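Local coordinates for restriction endonuclease S subunits (Thermoanaerobacter tengcongensis, PDB 3OKG), which probably recognises the target DNA sequence as the specificity subunit of a type I restriction-modification methyltransferase built from M and S polypeptides, at residues Gln75-Pro78 against Ser79-Lys83; Val52-Asp55 against Ile56-Asp60. One frame throughout, in Å; residues are numbered along the deposited sequence.

Contact 1 (Gln75-Pro78 against Ser79-Lys83); sequences QHAP and SRARK. With SO4 (sulfate ion), chain D.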
ATOM      1  N   GLN A  75      18.777  -3.957  38.525  1.00 30.91           N
ATOM      2  CA  GLN A  75      18.563  -2.713  39.249  1.00 27.49           C
ATOM      3  C   GLN A  75      17.585  -1.797  38.529  1.00 29.30           C
ATOM      4  O   GLN A  75      16.793  -1.097  39.152  1.00 31.61           O
ATOM      5  CB  GLN A  75      19.900  -1.982  39.412  1.00 30.15           C
ATOM      6  CG  GLN A  75      19.740  -0.587  39.943  1.00 45.08           C
ATOM      7  CD  GLN A  75      21.071   0.093  40.139  1.00 54.55           C
ATOM      8  OE1 GLN A  75      22.128  -0.514  39.930  1.00 43.71           O
ATOM      9  NE2 GLN A  75      21.034   1.361  40.543  1.00 61.07           N
ATOM     10  N   HIS A  76      17.642  -1.811  37.202  1.00 24.92           N
ATOM     11  CA  HIS A  76      16.856  -0.898  36.404  1.00 25.46           C
ATOM     12  C   HIS A  76      15.593  -1.497  35.779  1.00 29.46           C
ATOM     13  O   HIS A  76      14.991  -0.887  34.888  1.00 26.00           O
ATOM     14  CB  HIS A  76      17.728  -0.338  35.295  1.00 29.70           C
ATOM     15  CG  HIS A  76      18.898   0.439  35.799  1.00 45.56           C
ATOM     16  ND1 HIS A  76      20.179   0.238  35.338  1.00 45.70           N
ATOM     17  CD2 HIS A  76      18.981   1.403  36.744  1.00 47.54           C
ATOM     18  CE1 HIS A  76      21.002   1.060  35.965  1.00 55.49           C
ATOM     19  NE2 HIS A  76      20.300   1.777  36.825  1.00 57.79           N
ATOM     20  N   ALA A  77      15.200  -2.676  36.234  1.00 33.78           N
ATOM     21  CA  ALA A  77      13.946  -3.289  35.767  1.00 28.42           C
ATOM     22  C   ALA A  77      12.762  -2.361  35.916  1.00 33.86           C
ATOM     23  O   ALA A  77      12.456  -1.913  37.016  1.00 31.14           O
ATOM     24  CB  ALA A  77      13.655  -4.597  36.524  1.00 25.85           C
ATOM     25  N   PRO A  78      12.061  -2.107  34.803  1.00 31.88           N
ATOM     26  CA  PRO A  78      10.777  -1.397  34.778  1.00 37.74           C
ATOM     27  C   PRO A  78       9.775  -2.094  35.705  1.00 27.09           C
ATOM     28  O   PRO A  78       9.903  -3.281  36.023  1.00 26.15           O
ATOM     29  CB  PRO A  78      10.328  -1.529  33.321  1.00 32.35           C
ATOM     30  CG  PRO A  78      11.555  -1.865  32.559  1.00 31.79           C
ATOM     31  CD  PRO A  78      12.464  -2.595  33.476  1.00 34.83           C
ATOM     32  N   SER A  79       8.783  -1.358  36.168  1.00 34.00           N
ATOM     33  CA  SER A  79       7.849  -1.933  37.123  1.00 32.11           C
ATOM     34  C   SER A  79       7.024  -3.055  36.508  1.00 27.91           C
ATOM     35  O   SER A  79       6.634  -3.968  37.210  1.00 28.83           O
ATOM     36  CB  SER A  79       6.918  -0.860  37.692  1.00 44.80           C
ATOM     37  OG  SER A  79       6.227  -0.223  36.644  1.00 41.64           O
ATOM     38  N   ARG A  80       6.773  -2.998  35.200  1.00 29.76           N
ATOM     39  CA  ARG A  80       6.007  -4.059  34.520  1.00 29.56           C
ATOM     40  C   ARG A  80       6.823  -5.303  34.195  1.00 25.14           C
ATOM     41  O   ARG A  80       6.292  -6.316  33.718  1.00 27.08           O
ATOM     42  CB  ARG A  80       5.413  -3.515  33.217  1.00 24.48           C
ATOM     43  CG  ARG A  80       4.232  -2.588  33.426  1.00 33.77           C
ATOM     44  CD  ARG A  80       3.822  -1.985  32.095  1.00 33.00           C
ATOM     45  NE  ARG A  80       2.653  -1.139  32.245  1.00 43.74           N
ATOM     46  CZ  ARG A  80       2.103  -0.463  31.244  1.00 76.21           C
ATOM     47  NH1 ARG A  80       2.623  -0.552  30.024  1.00 59.97           N
ATOM     48  NH2 ARG A  80       1.036   0.300  31.462  1.00 45.68           N
ATOM     49  N   ALA A  81       8.123  -5.236  34.419  1.00 26.63           N
ATOM     50  CA  ALA A  81       8.969  -6.344  34.041  1.00 18.34           C
ATOM     51  C   ALA A  81       8.905  -7.453  35.086  1.00 26.51           C
ATOM     52  O   ALA A  81       9.768  -7.542  35.950  1.00 23.78           O
ATOM     53  CB  ALA A  81      10.427  -5.874  33.790  1.00 26.13           C
ATOM     54  N   ARG A  82       7.880  -8.308  35.017  1.00 20.62           N
ATOM     55  CA  ARG A  82       7.693  -9.275  36.097  1.00 22.34           C
ATOM     56  C   ARG A  82       7.282 -10.687  35.684  1.00 26.90           C
ATOM     57  O   ARG A  82       7.304 -11.590  36.517  1.00 25.01           O
ATOM     58  CB  ARG A  82       6.704  -8.739  37.146  1.00 28.32           C
ATOM     59  CG  ARG A  82       7.156  -7.453  37.831  1.00 31.91           C
ATOM     60  CD  ARG A  82       8.267  -7.660  38.867  1.00 26.04           C
ATOM     61  NE  ARG A  82       8.500  -6.417  39.606  1.00 35.75           N
ATOM     62  CZ  ARG A  82       9.177  -5.368  39.143  1.00 41.22           C
ATOM     63  NH1 ARG A  82       9.737  -5.392  37.930  1.00 32.39           N
ATOM     64  NH2 ARG A  82       9.299  -4.285  39.903  1.00 35.96           N
ATOM     65  N   LYS A  83       6.909 -10.892  34.423  1.00 17.86           N
ATOM     66  CA  LYS A  83       6.416 -12.226  34.027  1.00 19.42           C
ATOM     67  C   LYS A  83       7.527 -13.016  33.382  1.00 23.43           C
ATOM     68  O   LYS A  83       8.132 -12.547  32.429  1.00 22.48           O
ATOM     69  CB  LYS A  83       5.213 -12.118  33.070  1.00 22.97           C
ATOM     70  CG  LYS A  83       3.935 -11.651  33.767  1.00 22.95           C
ATOM     71  CD  LYS A  83       2.738 -11.586  32.813  1.00 23.66           C
ATOM     72  CE  LYS A  83       1.454 -11.262  33.609  1.00 22.16           C
ATOM     73  NZ  LYS A  83       0.253 -11.223  32.733  1.00 22.47           N
TER
HETATM   74  S   SO4 D 400       4.470  -2.353  27.748  1.00 37.95           S
HETATM   75  O1  SO4 D 400       4.423  -2.575  29.183  1.00 35.53           O
HETATM   76  O2  SO4 D 400       4.758  -3.629  27.086  1.00 39.62           O
HETATM   77  O3  SO4 D 400       3.163  -1.906  27.276  1.00 38.50           O
HETATM   78  O4  SO4 D 400       5.498  -1.382  27.430  1.00 61.44           O
HETATM   79  O   HOH W   1      10.771  -1.974  39.071  1.00 33.03           O
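Pro-78 O draws two donors from the chain that follows it. The backbone N of Ala-81 comes in from above the carbonyl plane at 3.1 Å, closing the turn, and Arg-82 NH1 reaches the same Pro-78 O at 2.8 Å, lying much nearer that plane. The arginine chain gets there by folding back at chi2 (-75°), which lays its guanidinium over Ser-79 O. Its NH1 also donates to Ala-81 O at 2.9 Å, in the guanidinium plane and nearly straight (166°), so one nitrogen ties the first and last residues of the turn together. The snug side is apolar: Ala-81 CB sits 3.9 Å from Pro-78 CD, with Ala-77 CB rather looser at 4.4 Å from the same methyl, and Tyr-53 of strand 50-54 packs against Pro-78.

The other side is wetter. A water donates to Ala-77 O and accepts from Arg-82 NH2, linking the residue before the turn to the one after it, while Ser-79 is exposed. Arg-80 leaves the turn in a different direction, extended from CG to NE, and its NH1 binds O1 of a sulfate, probably from the crystallisation liquor, at 2.8 Å. Pro-78 to Ala-81 is a type I beta turn, overlapped at its end by an inverse gamma turn centred on Ala-81, and together they lead the loop after strand 70-73 into strand 81-84 of the specificity domain.

Contact 2 (Val52-Asp55 against Ile56-Asp60); sequences VYVD and ISAID. With SO4 (sulfate ion), chain D.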
ATOM      1  N   VAL A  52      16.851 -10.159  29.922  1.00 24.15           N
ATOM      2  CA  VAL A  52      16.338  -9.621  28.669  1.00 17.97           C
ATOM      3  C   VAL A  52      14.853  -9.331  28.828  1.00 20.22           C
ATOM      4  O   VAL A  52      14.109 -10.188  29.328  1.00 20.04           O
ATOM      5  CB  VAL A  52      16.561 -10.598  27.506  1.00 21.23           C
ATOM      6  CG1 VAL A  52      16.001  -9.990  26.231  1.00 25.12           C
ATOM      7  CG2 VAL A  52      18.057 -10.893  27.332  1.00 28.70           C
ATOM      8  N   TYR A  53      14.422  -8.125  28.444  1.00 18.76           N
ATOM      9  CA  TYR A  53      13.044  -7.691  28.664  1.00 19.76           C
ATOM     10  C   TYR A  53      12.302  -7.582  27.343  1.00 25.63           C
ATOM     11  O   TYR A  53      12.779  -6.928  26.414  1.00 25.41           O
ATOM     12  CB  TYR A  53      13.030  -6.323  29.334  1.00 18.53           C
ATOM     13  CG  TYR A  53      11.670  -5.819  29.701  1.00 22.30           C
ATOM     14  CD1 TYR A  53      10.716  -6.674  30.243  1.00 20.89           C
ATOM     15  CD2 TYR A  53      11.348  -4.489  29.542  1.00 31.07           C
ATOM     16  CE1 TYR A  53       9.456  -6.210  30.572  1.00 17.12           C
ATOM     17  CE2 TYR A  53      10.094  -4.010  29.895  1.00 28.62           C
ATOM     18  CZ  TYR A  53       9.162  -4.883  30.417  1.00 24.68           C
ATOM     19  OH  TYR A  53       7.924  -4.408  30.769  1.00 23.63           O
ATOM     20  N   VAL A  54      11.145  -8.231  27.272  1.00 17.56           N
ATOM     21  CA  VAL A  54      10.249  -8.109  26.124  1.00 22.90           C
ATOM     22  C   VAL A  54       9.031  -7.222  26.473  1.00 21.47           C
ATOM     23  O   VAL A  54       8.163  -7.622  27.234  1.00 19.11           O
ATOM     24  CB  VAL A  54       9.750  -9.502  25.663  1.00 20.41           C
ATOM     25  CG1 VAL A  54       8.964  -9.360  24.371  1.00 18.45           C
ATOM     26  CG2 VAL A  54      10.940 -10.486  25.475  1.00 17.91           C
ATOM     27  N   ASP A  55       8.983  -6.010  25.931  1.00 20.50           N
ATOM     28  CA  ASP A  55       7.800  -5.181  26.076  1.00 19.38           C
ATOM     29  C   ASP A  55       7.095  -5.152  24.743  1.00 19.50           C
ATOM     30  O   ASP A  55       7.507  -5.829  23.804  1.00 20.72           O
ATOM     31  CB  ASP A  55       8.144  -3.764  26.551  1.00 21.40           C
ATOM     32  CG  ASP A  55       9.078  -3.030  25.609  1.00 39.35           C
ATOM     33  OD1 ASP A  55       9.489  -3.586  24.566  1.00 27.40           O
ATOM     34  OD2 ASP A  55       9.414  -1.880  25.933  1.00 41.52           O
ATOM     35  N   ILE A  56       6.019  -4.375  24.667  1.00 22.32           N
ATOM     36  CA  ILE A  56       5.223  -4.278  23.450  1.00 24.04           C
ATOM     37  C   ILE A  56       6.062  -3.784  22.279  1.00 26.11           C
ATOM     38  O   ILE A  56       5.964  -4.306  21.169  1.00 30.03           O
ATOM     39  CB  ILE A  56       4.017  -3.339  23.638  1.00 20.00           C
ATOM     40  CG1 ILE A  56       3.076  -3.889  24.712  1.00 20.00           C
ATOM     41  CG2 ILE A  56       3.278  -3.151  22.321  1.00 20.00           C
ATOM     42  CD1 ILE A  56       2.677  -5.332  24.495  1.00 20.00           C
ATOM     43  N   SER A  57       6.886  -2.772  22.532  1.00 25.69           N
ATOM     44  CA  SER A  57       7.735  -2.213  21.494  1.00 25.49           C
ATOM     45  C   SER A  57       8.689  -3.252  20.903  1.00 24.67           C
ATOM     46  O   SER A  57       9.161  -3.073  19.774  1.00 24.62           O
ATOM     47  CB  SER A  57       8.512  -0.989  22.011  1.00 30.75           C
ATOM     48  OG  SER A  57       9.707  -1.404  22.651  1.00 44.05           O
ATOM     49  N   ALA A  58       8.970  -4.335  21.638  1.00 20.71           N
ATOM     50  CA  ALA A  58       9.903  -5.367  21.163  1.00 19.04           C
ATOM     51  C   ALA A  58       9.339  -6.222  20.030  1.00 23.25           C
ATOM     52  O   ALA A  58      10.072  -6.975  19.376  1.00 21.19           O
ATOM     53  CB  ALA A  58      10.340  -6.284  22.326  1.00 22.17           C
ATOM     54  N   ILE A  59       8.028  -6.135  19.833  1.00 20.97           N
ATOM     55  CA  ILE A  59       7.336  -6.996  18.876  1.00 21.18           C
ATOM     56  C   ILE A  59       7.070  -6.299  17.537  1.00 20.07           C
ATOM     57  O   ILE A  59       6.584  -5.150  17.494  1.00 23.55           O
ATOM     58  CB  ILE A  59       5.997  -7.498  19.465  1.00 21.99           C
ATOM     59  CG1 ILE A  59       6.287  -8.366  20.703  1.00 24.57           C
ATOM     60  CG2 ILE A  59       5.190  -8.317  18.433  1.00 21.61           C
ATOM     61  CD1 ILE A  59       5.099  -9.145  21.211  1.00 38.24           C
ATOM     62  N   ASP A  60       7.337  -7.026  16.458  1.00 20.83           N
ATOM     63  CA  ASP A  60       6.886  -6.652  15.121  1.00 19.97           C
ATOM     64  C   ASP A  60       5.488  -7.260  14.943  1.00 14.10           C
ATOM     65  O   ASP A  60       5.340  -8.479  14.751  1.00 18.32           O
ATOM     66  CB  ASP A  60       7.840  -7.222  14.048  1.00 23.60           C
ATOM     67  CG  ASP A  60       7.350  -6.944  12.628  1.00 34.04           C
ATOM     68  OD1 ASP A  60       6.234  -6.400  12.474  1.00 28.66           O
ATOM     69  OD2 ASP A  60       8.077  -7.262  11.657  1.00 31.78           O
TER
HETATM   70  S   SO4 D 400       4.470  -2.353  27.748  1.00 37.95           S
HETATM   71  O1  SO4 D 400       4.423  -2.575  29.183  1.00 35.53           O
HETATM   72  O2  SO4 D 400       4.758  -3.629  27.086  1.00 39.62           O
HETATM   73  O3  SO4 D 400       3.163  -1.906  27.276  1.00 38.50           O
HETATM   74  O4  SO4 D 400       5.498  -1.382  27.430  1.00 61.44           O
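Asp-55 OD1 takes the hydroxyl of Ser-57 at 2.9 Å, met on the syn side of the carboxylate but well out of its plane (33°). The backbone N of Ala-58 adds a weak bond to the same Asp-55 OD1 at 3.1 Å. That N-H has a better acceptor in Asp-55 O, 3.0 Å from Ala-58 N, with the donor standing above the carbonyl plane, so side chain and main chain of one aspartate share a single amide. The carboxylate can turn forward over the next residues because CG lies between the backbone N and the carbonyl carbon (chi1 59°). Ala-58 CB meanwhile rests 3.9 Å from Val-54 CG1, an apolar touch beside these polar bonds.

The aspartate sits just ahead of a short 3-10 segment, residues 56-58, and its side chain bonds back to the amide three residues on, as an N-cap does, though weakly. The segment turns the chain out of strand 50-54 and into strand 59-60, and Ile-59 N bonds to Ile-56 O at 3.1 Å as the new strand begins.

At the start of that segment the amide of Ile-56 points to the sulfate, and Ile-56 N donates to its O2 at 2.8 Å. Ser-115 OG is bonded to the same anion. Further out, Ile-56 and Ile-59 both lean on Phe-118 of strand 118-121, while Ile-91 of strand 90-93 receives Val-54 and Ile-59. The strand itself is fixed by backbone bonds from Val-54 to Ile-113 and Ser-115, and Ala-58 has a backbone bond with Val-67.

In the fold
Both contacts are local turns at strand ends of the first specificity domain, about 13 Å apart between centres, and both reach the mixed sheet of strands 70-73, 50-54, 113-115 and 81-84. Contact 1 lies at the surface and leads into an outermost strand; contact 2 is partly buried and leaves the inner strand 50-54. Their polar chemistry is reversed: an arginine donates to backbone carbonyls in the first, an aspartate accepts from a hydroxyl and an amide in the second. Tyr-53 joins them, with its CE1 3.4 Å from Ala-81 CB. One sulfate is common to both, and contact 1 meets it with a side chain, contact 2 with the main chain.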